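PDB 3LYE: oxaloacetate acetyl hydrolase from Cryphonectria parasitica, which is an enzyme of the phosphoenolpyruvate phosphomutase family, built on a TIM-barrel fold and found as an assembly of four copies of the chain. Local coordinates for residues 152-155 against 156-160; 105-108 against 109-113; 282-285 against 286-290; 37-40 against 41-44. All coordinates share one frame; numbering follows the deposited sequence.

Contact 1. Residues 152-155 against 156-160; sequences AVAT and KRRLR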
ATOM      1  N   ALA A 152     -21.145  -7.059 -10.956  1.00  8.78           N
ATOM      2  CA  ALA A 152     -20.159  -6.462 -11.820  1.00  8.65           C
ATOM      3  C   ALA A 152     -20.778  -5.603 -12.919  1.00  8.43           C
ATOM      4  O   ALA A 152     -20.357  -4.457 -13.128  1.00  9.48           O
ATOM      5  CB  ALA A 152     -19.259  -7.536 -12.398  1.00  9.43           C
ATOM      6  N   VAL A 153     -21.780  -6.123 -13.615  1.00  9.08           N
ATOM      7  CA  VAL A 153     -22.448  -5.415 -14.678  1.00  8.83           C
ATOM      8  C   VAL A 153     -23.149  -4.177 -14.133  1.00  9.19           C
ATOM      9  O   VAL A 153     -23.073  -3.099 -14.725  1.00 10.40           O
ATOM     10  CB  VAL A 153     -23.423  -6.336 -15.415  1.00  9.95           C
ATOM     11  CG1 VAL A 153     -24.310  -5.546 -16.374  1.00  9.95           C
ATOM     12  CG2 VAL A 153     -22.676  -7.374 -16.176  1.00 11.37           C
ATOM     13  N   ALA A 154     -23.853  -4.310 -13.019  1.00  9.77           N
ATOM     14  CA  ALA A 154     -24.535  -3.145 -12.467  1.00  9.25           C
ATOM     15  C   ALA A 154     -23.545  -2.036 -12.166  1.00 10.34           C
ATOM     16  O   ALA A 154     -23.883  -0.848 -12.318  1.00 10.59           O
ATOM     17  CB  ALA A 154     -25.321  -3.505 -11.219  1.00  9.85           C
ATOM     18  N   THR A 155     -22.364  -2.404 -11.671  1.00  9.41           N
ATOM     19  CA  THR A 155     -21.359  -1.403 -11.362  1.00  9.10           C
ATOM     20  C   THR A 155     -20.857  -0.670 -12.595  1.00  9.93           C
ATOM     21  O   THR A 155     -20.783   0.569 -12.599  1.00  9.95           O
ATOM     22  CB  THR A 155     -20.164  -2.030 -10.645  1.00 10.30           C
ATOM     23  OG1 THR A 155     -20.594  -2.627  -9.428  1.00 12.15           O
ATOM     24  CG2 THR A 155     -19.088  -0.991 -10.297  1.00 10.92           C
ATOM     25  N   LYS A 156     -20.521  -1.416 -13.633  1.00  9.70           N
ATOM     26  CA  LYS A 156     -20.027  -0.778 -14.847  1.00  8.95           C
ATOM     27  C   LYS A 156     -21.091   0.146 -15.427  1.00 10.55           C
ATOM     28  O   LYS A 156     -20.771   1.221 -15.924  1.00 10.94           O
ATOM     29  CB  LYS A 156     -19.446  -1.779 -15.837  1.00 12.56           C
ATOM     30  CG  LYS A 156     -20.365  -2.559 -16.668  1.00 13.99           C
ATOM     31  CD  LYS A 156     -19.736  -3.829 -17.269  1.00 16.08           C
ATOM     32  CE  LYS A 156     -20.629  -4.567 -18.282  1.00 18.53           C
ATOM     33  NZ  LYS A 156     -20.637  -4.010 -19.703  1.00 19.11           N
ATOM     34  N   ARG A 157     -22.363  -0.244 -15.332  1.00  9.76           N
ATOM     35  CA  ARG A 157     -23.448   0.593 -15.828  1.00 10.73           C
ATOM     36  C   ARG A 157     -23.629   1.855 -14.973  1.00 11.55           C
ATOM     37  O   ARG A 157     -23.783   2.972 -15.515  1.00 13.27           O
ATOM     38  CB  ARG A 157     -24.736  -0.209 -15.845  1.00 12.25           C
ATOM     39  CG  ARG A 157     -24.762  -1.188 -16.981  1.00 13.89           C
ATOM     40  CD  ARG A 157     -26.029  -2.070 -16.994  1.00 16.96           C
ATOM     41  NE  ARG A 157     -27.284  -1.310 -16.784  1.00 21.83           N
ATOM     42  CZ  ARG A 157     -27.929  -0.609 -17.711  1.00 22.63           C
ATOM     43  NH1 ARG A 157     -29.027   0.058 -17.381  1.00 20.77           N
ATOM     44  NH2 ARG A 157     -27.493  -0.568 -18.962  1.00 24.73           N
ATOM     45  N   ARG A 158     -23.592   1.717 -13.647  1.00 10.71           N
ATOM     46  CA  ARG A 158     -23.755   2.859 -12.732  1.00 11.58           C
ATOM     47  C   ARG A 158     -22.657   3.889 -12.967  1.00 12.25           C
ATOM     48  O   ARG A 158     -22.887   5.106 -12.892  1.00 13.31           O
ATOM     49  CB  ARG A 158     -23.718   2.304 -11.312  1.00 14.73           C
ATOM     50  CG  ARG A 158     -23.807   3.220 -10.166  1.00 18.88           C
ATOM     51  CD  ARG A 158     -24.208   2.379  -8.898  1.00 19.61           C
ATOM     52  NE  ARG A 158     -23.157   1.430  -8.490  1.00 20.81           N
ATOM     53  CZ  ARG A 158     -23.200   0.082  -8.433  1.00 22.68           C
ATOM     54  NH1 ARG A 158     -24.249  -0.668  -8.754  1.00 23.04           N
ATOM     55  NH2 ARG A 158     -22.113  -0.547  -8.006  1.00 23.36           N
ATOM     56  N   LEU A 159     -21.470   3.413 -13.304  1.00 10.91           N
ATOM     57  CA  LEU A 159     -20.318   4.294 -13.553  1.00 12.10           C
ATOM     58  C   LEU A 159     -20.225   4.782 -14.995  1.00 13.36           C
ATOM     59  O   LEU A 159     -19.231   5.418 -15.352  1.00 14.62           O
ATOM     60  CB  LEU A 159     -19.032   3.595 -13.126  1.00 11.51           C
ATOM     61  CG  LEU A 159     -19.038   3.270 -11.643  1.00 11.37           C
ATOM     62  CD1 LEU A 159     -17.762   2.523 -11.242  1.00 12.24           C
ATOM     63  CD2 LEU A 159     -19.209   4.457 -10.749  1.00 12.87           C
ATOM     64  N   ARG A 160     -21.184   4.399 -15.843  1.00 13.13           N
ATOM     65  CA  ARG A 160     -21.201   4.835 -17.238  1.00 14.33           C
ATOM     66  C   ARG A 160     -19.892   4.547 -17.949  1.00 15.13           C
ATOM     67  O   ARG A 160     -19.398   5.328 -18.737  1.00 17.49           O
ATOM     68  CB  ARG A 160     -21.593   6.325 -17.255  1.00 19.24           C
ATOM     69  CG  ARG A 160     -23.017   6.415 -16.640  1.00 24.52           C
ATOM     70  CD  ARG A 160     -23.709   7.761 -16.530  1.00 31.58           C
ATOM     71  NE  ARG A 160     -23.079   8.868 -17.206  1.00 34.88           N
ATOM     72  CZ  ARG A 160     -23.132  10.121 -16.756  1.00 38.56           C
ATOM     73  NH1 ARG A 160     -22.526  11.094 -17.443  1.00 40.47           N
ATOM     74  NH2 ARG A 160     -23.772  10.386 -15.612  1.00 36.50           N
TER
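Ala154 O receives the backbone N-H of Arg158 at 2.9 Å, one of four successive i to i+4 bonds whose donors are the N-H groups of Lys156 to Leu159, the last of them just past the end of the helix. The Arg158 side chain then turns back along the same helix. Its CG stands opposite the backbone N, and a bend at chi3 (67°) lays the guanidinium against Thr155, whose CA sits 3.5 Å above the plane, toward the rim. Arg158 NH2 ends 2.9 Å from Thr155 OG1; that hydroxyl is hydrogen-bonded to Ala151 O, one turn earlier. The other branch of the threonine faces Leu159, with Thr155 CG2 3.9 Å from Leu159 CD1.

Lys156 leaves the backbone with CG between N and the carbonyl carbon (chi1 79°). From there it runs alongside Val153, Lys156 CE lying 4.1 Å from Val153 CG2, and reaches Asp193 in a salt bridge. Arg157 slants across the other methyl, its CD 3.9 Å from Val153 CG1.

Inward, Ala152 and Thr155 pack on helix 102-114, while Val153 and Lys156 lean on Leu165 of strand 164-169. Arg160, with a positive phi of 53°, has two bonds back into the last turn of the helix. This is a Schellman motif, closing helix 142-158 on the outside of the barrel.

Contact 2. Residues 105-108 against 109-113; sequences VART and VEHYI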
ATOM      1  N   VAL A 105     -17.316  -7.646  -5.208  1.00  9.20           N
ATOM      2  CA  VAL A 105     -17.262  -7.736  -6.660  1.00  8.82           C
ATOM      3  C   VAL A 105     -17.417  -6.324  -7.220  1.00  8.82           C
ATOM      4  O   VAL A 105     -16.704  -5.888  -8.100  1.00  9.01           O
ATOM      5  CB  VAL A 105     -18.329  -8.657  -7.209  1.00  9.37           C
ATOM      6  CG1 VAL A 105     -18.362  -8.580  -8.718  1.00 10.34           C
ATOM      7  CG2 VAL A 105     -18.114 -10.091  -6.725  1.00 10.46           C
ATOM      8  N   ALA A 106     -18.441  -5.626  -6.729  1.00  9.01           N
ATOM      9  CA  ALA A 106     -18.705  -4.259  -7.152  1.00  8.78           C
ATOM     10  C   ALA A 106     -17.531  -3.336  -6.850  1.00  8.01           C
ATOM     11  O   ALA A 106     -17.131  -2.538  -7.692  1.00  9.78           O
ATOM     12  CB  ALA A 106     -19.964  -3.740  -6.479  1.00  9.20           C
ATOM     13  N   ARG A 107     -16.973  -3.446  -5.650  1.00  8.09           N
ATOM     14  CA  ARG A 107     -15.826  -2.622  -5.268  1.00  7.42           C
ATOM     15  C   ARG A 107     -14.660  -2.858  -6.225  1.00  7.60           C
ATOM     16  O   ARG A 107     -14.011  -1.939  -6.639  1.00  8.63           O
ATOM     17  CB  ARG A 107     -15.420  -2.964  -3.838  1.00  8.65           C
ATOM     18  CG  ARG A 107     -14.283  -2.094  -3.333  1.00  9.14           C
ATOM     19  CD  ARG A 107     -14.092  -2.334  -1.840  1.00 10.14           C
ATOM     20  NE  ARG A 107     -12.971  -1.577  -1.283  1.00 13.30           N
ATOM     21  CZ  ARG A 107     -13.035  -0.287  -0.962  1.00 14.68           C
ATOM     22  NH1 ARG A 107     -14.161   0.387  -1.096  1.00 14.44           N
ATOM     23  NH2 ARG A 107     -11.947   0.333  -0.517  1.00 17.21           N
ATOM     24  N   THR A 108     -14.424  -4.118  -6.568  1.00  8.37           N
ATOM     25  CA  THR A 108     -13.344  -4.481  -7.466  1.00  8.08           C
ATOM     26  C   THR A 108     -13.549  -3.846  -8.840  1.00  8.48           C
ATOM     27  O   THR A 108     -12.640  -3.241  -9.393  1.00  8.49           O
ATOM     28  CB  THR A 108     -13.239  -6.020  -7.581  1.00  8.62           C
ATOM     29  OG1 THR A 108     -12.912  -6.589  -6.296  1.00  9.24           O
ATOM     30  CG2 THR A 108     -12.160  -6.408  -8.575  1.00  9.00           C
ATOM     31  N   VAL A 109     -14.756  -3.987  -9.399  1.00  7.75           N
ATOM     32  CA  VAL A 109     -15.019  -3.418 -10.693  1.00  7.81           C
ATOM     33  C   VAL A 109     -14.862  -1.897 -10.633  1.00  8.39           C
ATOM     34  O   VAL A 109     -14.277  -1.315 -11.535  1.00  8.53           O
ATOM     35  CB  VAL A 109     -16.421  -3.866 -11.225  1.00  9.10           C
ATOM     36  CG1 VAL A 109     -16.750  -3.101 -12.518  1.00  9.19           C
ATOM     37  CG2 VAL A 109     -16.423  -5.366 -11.460  1.00  9.10           C
ATOM     38  N   GLU A 110     -15.405  -1.264  -9.591  1.00  7.66           N
ATOM     39  CA  GLU A 110     -15.307   0.179  -9.476  1.00  7.80           C
ATOM     40  C   GLU A 110     -13.847   0.603  -9.420  1.00  8.74           C
ATOM     41  O   GLU A 110     -13.465   1.573 -10.064  1.00  9.09           O
ATOM     42  CB  GLU A 110     -16.044   0.581  -8.224  1.00  9.57           C
ATOM     43  CG  GLU A 110     -15.953   2.026  -7.839  1.00 13.23           C
ATOM     44  CD  GLU A 110     -16.712   2.274  -6.553  1.00 25.63           C
ATOM     45  OE1 GLU A 110     -16.693   1.373  -5.660  1.00 32.06           O
ATOM     46  OE2 GLU A 110     -17.317   3.346  -6.441  1.00 27.50           O
ATOM     47  N   HIS A 111     -13.041  -0.068  -8.599  1.00  8.06           N
ATOM     48  CA  HIS A 111     -11.625   0.272  -8.463  1.00  7.84           C
ATOM     49  C   HIS A 111     -10.851   0.062  -9.773  1.00  8.37           C
ATOM     50  O   HIS A 111     -10.016   0.871 -10.152  1.00  8.54           O
ATOM     51  CB  HIS A 111     -11.003  -0.487  -7.298  1.00  9.53           C
ATOM     52  CG  HIS A 111     -11.394   0.070  -5.968  1.00 12.83           C
ATOM     53  ND1 HIS A 111     -10.488   0.309  -4.967  1.00 23.10           N
ATOM     54  CD2 HIS A 111     -12.594   0.455  -5.479  1.00 13.19           C
ATOM     55  CE1 HIS A 111     -11.105   0.835  -3.925  1.00 19.80           C
ATOM     56  NE2 HIS A 111     -12.380   0.965  -4.220  1.00 15.88           N
ATOM     57  N   TYR A 112     -11.162  -1.021 -10.468  1.00  8.10           N
ATOM     58  CA  TYR A 112     -10.516  -1.299 -11.745  1.00  7.75           C
ATOM     59  C   TYR A 112     -10.899  -0.176 -12.722  1.00  7.29           C
ATOM     60  O   TYR A 112     -10.049   0.365 -13.442  1.00  7.90           O
ATOM     61  CB  TYR A 112     -10.899  -2.665 -12.303  1.00  7.63           C
ATOM     62  CG  TYR A 112     -10.083  -3.839 -11.800  1.00  8.54           C
ATOM     63  CD1 TYR A 112      -9.479  -3.834 -10.533  1.00  9.48           C
ATOM     64  CD2 TYR A 112      -9.966  -4.965 -12.578  1.00  8.17           C
ATOM     65  CE1 TYR A 112      -8.772  -4.936 -10.092  1.00  9.13           C
ATOM     66  CE2 TYR A 112      -9.268  -6.057 -12.148  1.00  7.92           C
ATOM     67  CZ  TYR A 112      -8.657  -6.034 -10.900  1.00  9.55           C
ATOM     68  OH  TYR A 112      -7.962  -7.150 -10.466  1.00 10.41           O
ATOM     69  N   ILE A 113     -12.176   0.159 -12.779  1.00  7.91           N
ATOM     70  CA  ILE A 113     -12.618   1.218 -13.677  1.00  8.04           C
ATOM     71  C   ILE A 113     -11.907   2.546 -13.390  1.00  7.99           C
ATOM     72  O   ILE A 113     -11.413   3.209 -14.310  1.00  9.81           O
ATOM     73  CB  ILE A 113     -14.156   1.377 -13.611  1.00  8.16           C
ATOM     74  CG1 ILE A 113     -14.811   0.219 -14.384  1.00  8.10           C
ATOM     75  CG2 ILE A 113     -14.656   2.706 -14.185  1.00  9.81           C
ATOM     76  CD1 ILE A 113     -16.299   0.106 -14.177  1.00  9.74           C
TER
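From Val105 to Tyr112 the two segments form one regular stretch of alpha helix: Val109, Glu110, His111 and Tyr112 each give their N-H to the carbonyl four residues back. The bonds are short and nearly straight; Tyr112 N to Thr108 O, for example, measures 2.9 Å. Spacing of this kind brings Arg107 against His111 and Thr108 beside Tyr112.

Arg107 is stretched out, with CG trans to N (chi1 -177°), and its guanidinium reaches the imidazole one turn on. His111 NE2 lies 3.5 Å above the guanidinium plane, over its centre, and His111 CE1 is 3.5 Å from Arg107 NH2. The two flat groups are far from parallel, their planes being 52° apart. His111 CD2 also comes to 3.0 Å from Arg107 O. Glu110 OE1 stays 5.3 Å from Arg107 NH1, so the opposite charges are neighbours without touching.

Thr108 and Tyr112 point the same way. The Thr108 CG2 methyl sits over one face of the phenol in a CH-pi contact, 4.2 Å from the Tyr112 ring centroid and 18° off its normal. The threonine OG1 is bonded to Met104 O and Gly98 O, whereas Tyr112 OH holds the backbone O of Asp94, a residue of a calcium site. Val105 and Val109 pack on Ala152 of helix 142-158. The whole is the helical limb of a beta-alpha-beta unit, strand 91-94, helix 102-114 and strand 119-122, the repeating element of a TIM barrel.

Contact 3. Residues 282-285 against 286-290; sequences LFEV and CGLQD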
ATOM      1  N   LEU A 282      17.600  -0.463 -20.067  1.00 10.94           N
ATOM      2  CA  LEU A 282      16.488  -0.849 -19.198  1.00 10.44           C
ATOM      3  C   LEU A 282      15.700   0.402 -18.769  1.00 10.59           C
ATOM      4  O   LEU A 282      14.473   0.389 -18.728  1.00 12.09           O
ATOM      5  CB  LEU A 282      17.036  -1.591 -17.985  1.00 11.25           C
ATOM      6  CG  LEU A 282      17.629  -2.960 -18.329  1.00 10.53           C
ATOM      7  CD1 LEU A 282      18.498  -3.467 -17.161  1.00 11.78           C
ATOM      8  CD2 LEU A 282      16.527  -3.939 -18.759  1.00 12.33           C
ATOM      9  N   PHE A 283      16.404   1.494 -18.480  1.00 10.50           N
ATOM     10  CA  PHE A 283      15.717   2.725 -18.078  1.00 11.45           C
ATOM     11  C   PHE A 283      14.892   3.256 -19.239  1.00 11.70           C
ATOM     12  O   PHE A 283      13.780   3.749 -19.050  1.00 12.02           O
ATOM     13  CB  PHE A 283      16.680   3.775 -17.574  1.00 11.79           C
ATOM     14  CG  PHE A 283      17.428   3.377 -16.348  1.00 12.69           C
ATOM     15  CD1 PHE A 283      16.869   2.524 -15.401  1.00 14.20           C
ATOM     16  CD2 PHE A 283      18.711   3.848 -16.130  1.00 16.24           C
ATOM     17  CE1 PHE A 283      17.605   2.130 -14.286  1.00 17.53           C
ATOM     18  CE2 PHE A 283      19.439   3.471 -14.991  1.00 16.88           C
ATOM     19  CZ  PHE A 283      18.884   2.608 -14.085  1.00 17.33           C
ATOM     20  N   GLU A 284      15.442   3.174 -20.446  1.00 12.22           N
ATOM     21  CA  GLU A 284      14.719   3.639 -21.616  1.00 12.29           C
ATOM     22  C   GLU A 284      13.431   2.807 -21.807  1.00 11.95           C
ATOM     23  O   GLU A 284      12.376   3.341 -22.113  1.00 12.87           O
ATOM     24  CB  GLU A 284      15.618   3.586 -22.861  1.00 13.47           C
ATOM     25  CG  GLU A 284      16.748   4.610 -22.840  1.00 16.95           C
ATOM     26  CD  GLU A 284      17.800   4.398 -23.912  1.00 24.90           C
ATOM     27  OE1 GLU A 284      18.532   5.378 -24.185  1.00 27.91           O
ATOM     28  OE2 GLU A 284      17.924   3.264 -24.441  1.00 29.22           O
ATOM     29  N   VAL A 285      13.534   1.499 -21.610  1.00 12.22           N
ATOM     30  CA  VAL A 285      12.359   0.648 -21.760  1.00 11.59           C
ATOM     31  C   VAL A 285      11.340   1.070 -20.703  1.00 11.22           C
ATOM     32  O   VAL A 285      10.146   1.132 -20.950  1.00 11.62           O
ATOM     33  CB  VAL A 285      12.746  -0.843 -21.568  1.00 13.12           C
ATOM     34  CG1 VAL A 285      11.524  -1.746 -21.305  1.00 14.84           C
ATOM     35  CG2 VAL A 285      13.606  -1.341 -22.744  1.00 14.68           C
ATOM     36  N   CYS A 286      11.830   1.450 -19.536  1.00 11.28           N
ATOM     37  CA  CYS A 286      10.987   1.851 -18.427  1.00 11.56           C
ATOM     38  C   CYS A 286      10.632   3.329 -18.323  1.00 12.89           C
ATOM     39  O   CYS A 286      10.410   3.826 -17.220  1.00 16.05           O
ATOM     40  CB  CYS A 286      11.534   1.281 -17.108  1.00 13.10           C
ATOM     41  SG  CYS A 286      11.506  -0.524 -17.019  1.00 14.19           S
ATOM     42  N   GLY A 287      10.586   4.033 -19.435  1.00 13.23           N
ATOM     43  CA  GLY A 287      10.167   5.421 -19.409  1.00 13.80           C
ATOM     44  C   GLY A 287      11.126   6.541 -19.166  1.00 13.49           C
ATOM     45  O   GLY A 287      10.711   7.650 -18.816  1.00 15.00           O
ATOM     46  N   LEU A 288      12.395   6.306 -19.458  1.00 12.82           N
ATOM     47  CA  LEU A 288      13.373   7.365 -19.231  1.00 13.10           C
ATOM     48  C   LEU A 288      13.104   8.576 -20.079  1.00 15.48           C
ATOM     49  O   LEU A 288      13.202   9.695 -19.595  1.00 15.64           O
ATOM     50  CB  LEU A 288      14.777   6.835 -19.522  1.00 14.24           C
ATOM     51  CG  LEU A 288      15.893   7.875 -19.351  1.00 14.88           C
ATOM     52  CD1 LEU A 288      15.987   8.335 -17.923  1.00 14.60           C
ATOM     53  CD2 LEU A 288      17.219   7.242 -19.797  1.00 16.30           C
ATOM     54  N   GLN A 289      12.761   8.362 -21.351  1.00 16.13           N
ATOM     55  CA  GLN A 289      12.507   9.524 -22.208  1.00 18.16           C
ATOM     56  C   GLN A 289      11.358  10.386 -21.689  1.00 17.29           C
ATOM     57  O   GLN A 289      11.463  11.592 -21.681  1.00 18.34           O
ATOM     58  CB  GLN A 289      12.313   9.157 -23.674  1.00 23.21           C
ATOM     59  CG  GLN A 289      12.243  10.414 -24.541  1.00 29.12           C
ATOM     60  CD  GLN A 289      13.566  11.188 -24.536  1.00 35.93           C
ATOM     61  OE1 GLN A 289      14.645  10.593 -24.534  1.00 38.15           O
ATOM     62  NE2 GLN A 289      13.480  12.519 -24.523  1.00 38.84           N
ATOM     63  N   ASP A 290      10.286   9.791 -21.202  1.00 16.96           N
ATOM     64  CA  ASP A 290       9.181  10.583 -20.680  1.00 16.31           C
ATOM     65  C   ASP A 290       9.662  11.394 -19.478  1.00 14.02           C
ATOM     66  O   ASP A 290       9.295  12.557 -19.293  1.00 15.42           O
ATOM     67  CB  ASP A 290       8.066   9.678 -20.153  1.00 18.25           C
ATOM     68  CG  ASP A 290       7.216   9.082 -21.239  1.00 24.43           C
ATOM     69  OD1 ASP A 290       6.409   8.202 -20.897  1.00 29.10           O
ATOM     70  OD2 ASP A 290       7.313   9.495 -22.414  1.00 25.10           O
TER
HETATM   71  O   HOH W   1      12.294   5.895 -22.821  1.00 18.49           O
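With CG pointing away from its own N (chi1 179°), Leu288 swings CD2 back over the preceding helix, to 4.2 Å from Phe283 CB and 4.1 Å from Glu284 CG. What turns the chain far enough for this is Gly287, whose phi of 88° is easy without a CB to press on the carbonyl O before it.

The glycine is the C-prime residue of a Schellman motif that ends helix 279-285, and it stands immediately before helix 288-297. Two bonds define the motif: Leu288 N to Phe283 O at 2.9 Å, and Gly287 N to Glu284 O at 3.3 Å. In the second, the donor lies above the carbonyl plane, 69° out of it. A water also gives a hydrogen to Glu284 O at 2.7 Å and accepts the N-H of Gln289. One turn back, Leu282 O takes the N-H of Cys286 at 3.0 Å, and Cys286 SG rests 3.5 Å from that oxygen.

Cys286 packs on Leu36 of its own chain, and Leu288 on Leu66 of the fourth subunit. Carbonyls at the end of one helix and the N-H groups of Leu288 and Gln289 at the start of the next are thus satisfied by the turn and its water, while Leu288 CD2 meets carbon of Phe283 and Glu284 across the turn.

Contact 4. Residues 37-40 against 41-44; sequences SART and AMEL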
ATOM      1  N   SER A  37       7.877  -6.290 -17.477  1.00  8.56           N
ATOM      2  CA  SER A  37       7.187  -7.091 -18.480  1.00  8.40           C
ATOM      3  C   SER A  37       6.182  -6.215 -19.257  1.00  7.61           C
ATOM      4  O   SER A  37       6.091  -6.291 -20.486  1.00  9.06           O
ATOM      5  CB  SER A  37       6.485  -8.312 -17.880  1.00  8.06           C
ATOM      6  OG  SER A  37       5.618  -7.947 -16.831  1.00  8.24           O
ATOM      7  N   ALA A  38       5.442  -5.364 -18.566  1.00  8.03           N
ATOM      8  CA  ALA A  38       4.496  -4.495 -19.247  1.00  8.48           C
ATOM      9  C   ALA A  38       5.193  -3.504 -20.184  1.00  8.52           C
ATOM     10  O   ALA A  38       4.775  -3.303 -21.337  1.00  9.38           O
ATOM     11  CB  ALA A  38       3.646  -3.746 -18.236  1.00  8.72           C
ATOM     12  N   ARG A  39       6.270  -2.890 -19.709  1.00  8.89           N
ATOM     13  CA  ARG A  39       7.002  -1.928 -20.539  1.00  8.92           C
ATOM     14  C   ARG A  39       7.589  -2.611 -21.779  1.00  8.86           C
ATOM     15  O   ARG A  39       7.675  -2.005 -22.836  1.00 10.24           O
ATOM     16  CB  ARG A  39       8.122  -1.283 -19.722  1.00  8.54           C
ATOM     17  CG  ARG A  39       7.665  -0.219 -18.740  1.00  8.60           C
ATOM     18  CD  ARG A  39       7.166   1.047 -19.414  1.00  8.95           C
ATOM     19  NE  ARG A  39       7.131   2.124 -18.437  1.00  8.03           N
ATOM     20  CZ  ARG A  39       6.791   3.373 -18.712  1.00  8.36           C
ATOM     21  NH1 ARG A  39       6.818   4.261 -17.742  1.00  9.39           N
ATOM     22  NH2 ARG A  39       6.425   3.713 -19.941  1.00 10.66           N
ATOM     23  N   THR A  40       7.984  -3.867 -21.632  1.00  8.98           N
ATOM     24  CA  THR A  40       8.559  -4.592 -22.769  1.00  9.37           C
ATOM     25  C   THR A  40       7.471  -4.856 -23.822  1.00 10.39           C
ATOM     26  O   THR A  40       7.672  -4.683 -25.024  1.00 11.00           O
ATOM     27  CB  THR A  40       9.257  -5.876 -22.355  1.00  9.72           C
ATOM     28  OG1 THR A  40      10.264  -5.577 -21.386  1.00 10.90           O
ATOM     29  CG2 THR A  40       9.972  -6.529 -23.503  1.00 11.03           C
ATOM     30  N   ALA A  41       6.300  -5.285 -23.380  1.00  9.56           N
ATOM     31  CA  ALA A  41       5.187  -5.512 -24.300  1.00 10.20           C
ATOM     32  C   ALA A  41       4.829  -4.207 -25.016  1.00 10.07           C
ATOM     33  O   ALA A  41       4.490  -4.201 -26.192  1.00 11.50           O
ATOM     34  CB  ALA A  41       4.006  -6.063 -23.562  1.00  9.53           C
ATOM     35  N   MET A  42       4.905  -3.089 -24.293  1.00 10.20           N
ATOM     36  CA  MET A  42       4.615  -1.766 -24.859  1.00 11.83           C
ATOM     37  C   MET A  42       5.663  -1.391 -25.906  1.00 12.92           C
ATOM     38  O   MET A  42       5.315  -0.925 -26.982  1.00 14.57           O
ATOM     39  CB  MET A  42       4.561  -0.698 -23.766  1.00 11.55           C
ATOM     40  CG  MET A  42       3.395  -0.884 -22.821  1.00 12.50           C
ATOM     41  SD  MET A  42       3.533  -0.013 -21.230  1.00 13.22           S
ATOM     42  CE  MET A  42       3.316   1.672 -21.717  1.00 12.76           C
ATOM     43  N   GLU A  43       6.930  -1.627 -25.595  1.00 12.47           N
ATOM     44  CA  GLU A  43       8.034  -1.332 -26.497  1.00 13.79           C
ATOM     45  C   GLU A  43       7.827  -2.058 -27.830  1.00 13.09           C
ATOM     46  O   GLU A  43       8.097  -1.511 -28.905  1.00 14.65           O
ATOM     47  CB  GLU A  43       9.356  -1.898 -25.904  1.00 14.57           C
ATOM     48  CG  GLU A  43      10.584  -1.862 -26.811  1.00 17.03           C
ATOM     49  CD  GLU A  43      11.816  -2.611 -26.273  1.00 18.34           C
ATOM     50  OE1 GLU A  43      12.871  -2.551 -26.958  1.00 21.42           O
ATOM     51  OE2 GLU A  43      11.776  -3.240 -25.209  1.00 15.85           O
ATOM     52  N   LEU A  44       7.284  -3.267 -27.754  1.00 12.84           N
ATOM     53  CA  LEU A  44       7.087  -4.103 -28.935  1.00 12.94           C
ATOM     54  C   LEU A  44       5.822  -3.828 -29.700  1.00 15.38           C
ATOM     55  O   LEU A  44       5.581  -4.436 -30.738  1.00 16.94           O
ATOM     56  CB  LEU A  44       7.228  -5.586 -28.552  1.00 12.17           C
ATOM     57  CG  LEU A  44       8.617  -5.964 -28.009  1.00 12.71           C
ATOM     58  CD1 LEU A  44       8.592  -7.361 -27.399  1.00 12.10           C
ATOM     59  CD2 LEU A  44       9.702  -5.828 -29.071  1.00 14.24           C
TER
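Backbone hydrogen bonds join Ser37, Ala38, Arg39 and Thr40 through their carbonyls to the N-H groups of Ala41, Met42, Glu43 and Leu44. The last of them, Leu44 N to Thr40 O at 3.1 Å, is accompanied by a weak one to Ala41 O, as the helix gives out.

Of the van der Waals contacts, Met42 lies against the main chain: its CG is 3.2 Å and its SD 3.5 Å from Ala38 O. A bend at chi3 (71°) turns its CE toward Arg39, 4.1 Å from Arg39 NH2, while SD passes 4.2 Å from Arg39 CD. Thr40 CG2 touches two neighbours, 4.1 Å from Glu43 OE2 and 4.2 Å from Leu44 CD1.

This helix is the crossover of a beta-alpha-beta unit in the TIM barrel. Ala38 and Ala41 present their small side chains to Val32 of strand 27-32 and Leu49 of strand 49-51.

The charged ends find their partners across a subunit boundary. Glu43 forms a salt bridge with Arg259 and a hydrogen bond with Tyr255, both of the fourth subunit, and Arg39 NE bonds Gly62 O of that same chain. Thr40 OG1, by contrast, stays within its own helix, on Leu36 O.

In the fold
Along the chain the order is contact 4, contact 2, contact 1, contact 3. The first three lie on helices 35-43, 102-114 and 142-158, which pack outside the parallel strands of the barrel. Contacts 1 and 2 have centres 9 Å apart and touch directly, Ala152 CB lying 3.7 Å from Val109 CG2, and both reach the second subunit. Contacts 3 and 4 form another touching pair, centres 11 Å apart: Val285 of the late helix 279-285 packs on Arg39 and Glu43, and both contacts meet the fourth subunit. Between contacts 1 and 3 the centres are 36 Å apart. The two pairs thus combine helix packing within the chain with contacts to different neighbours in the four-chain assembly.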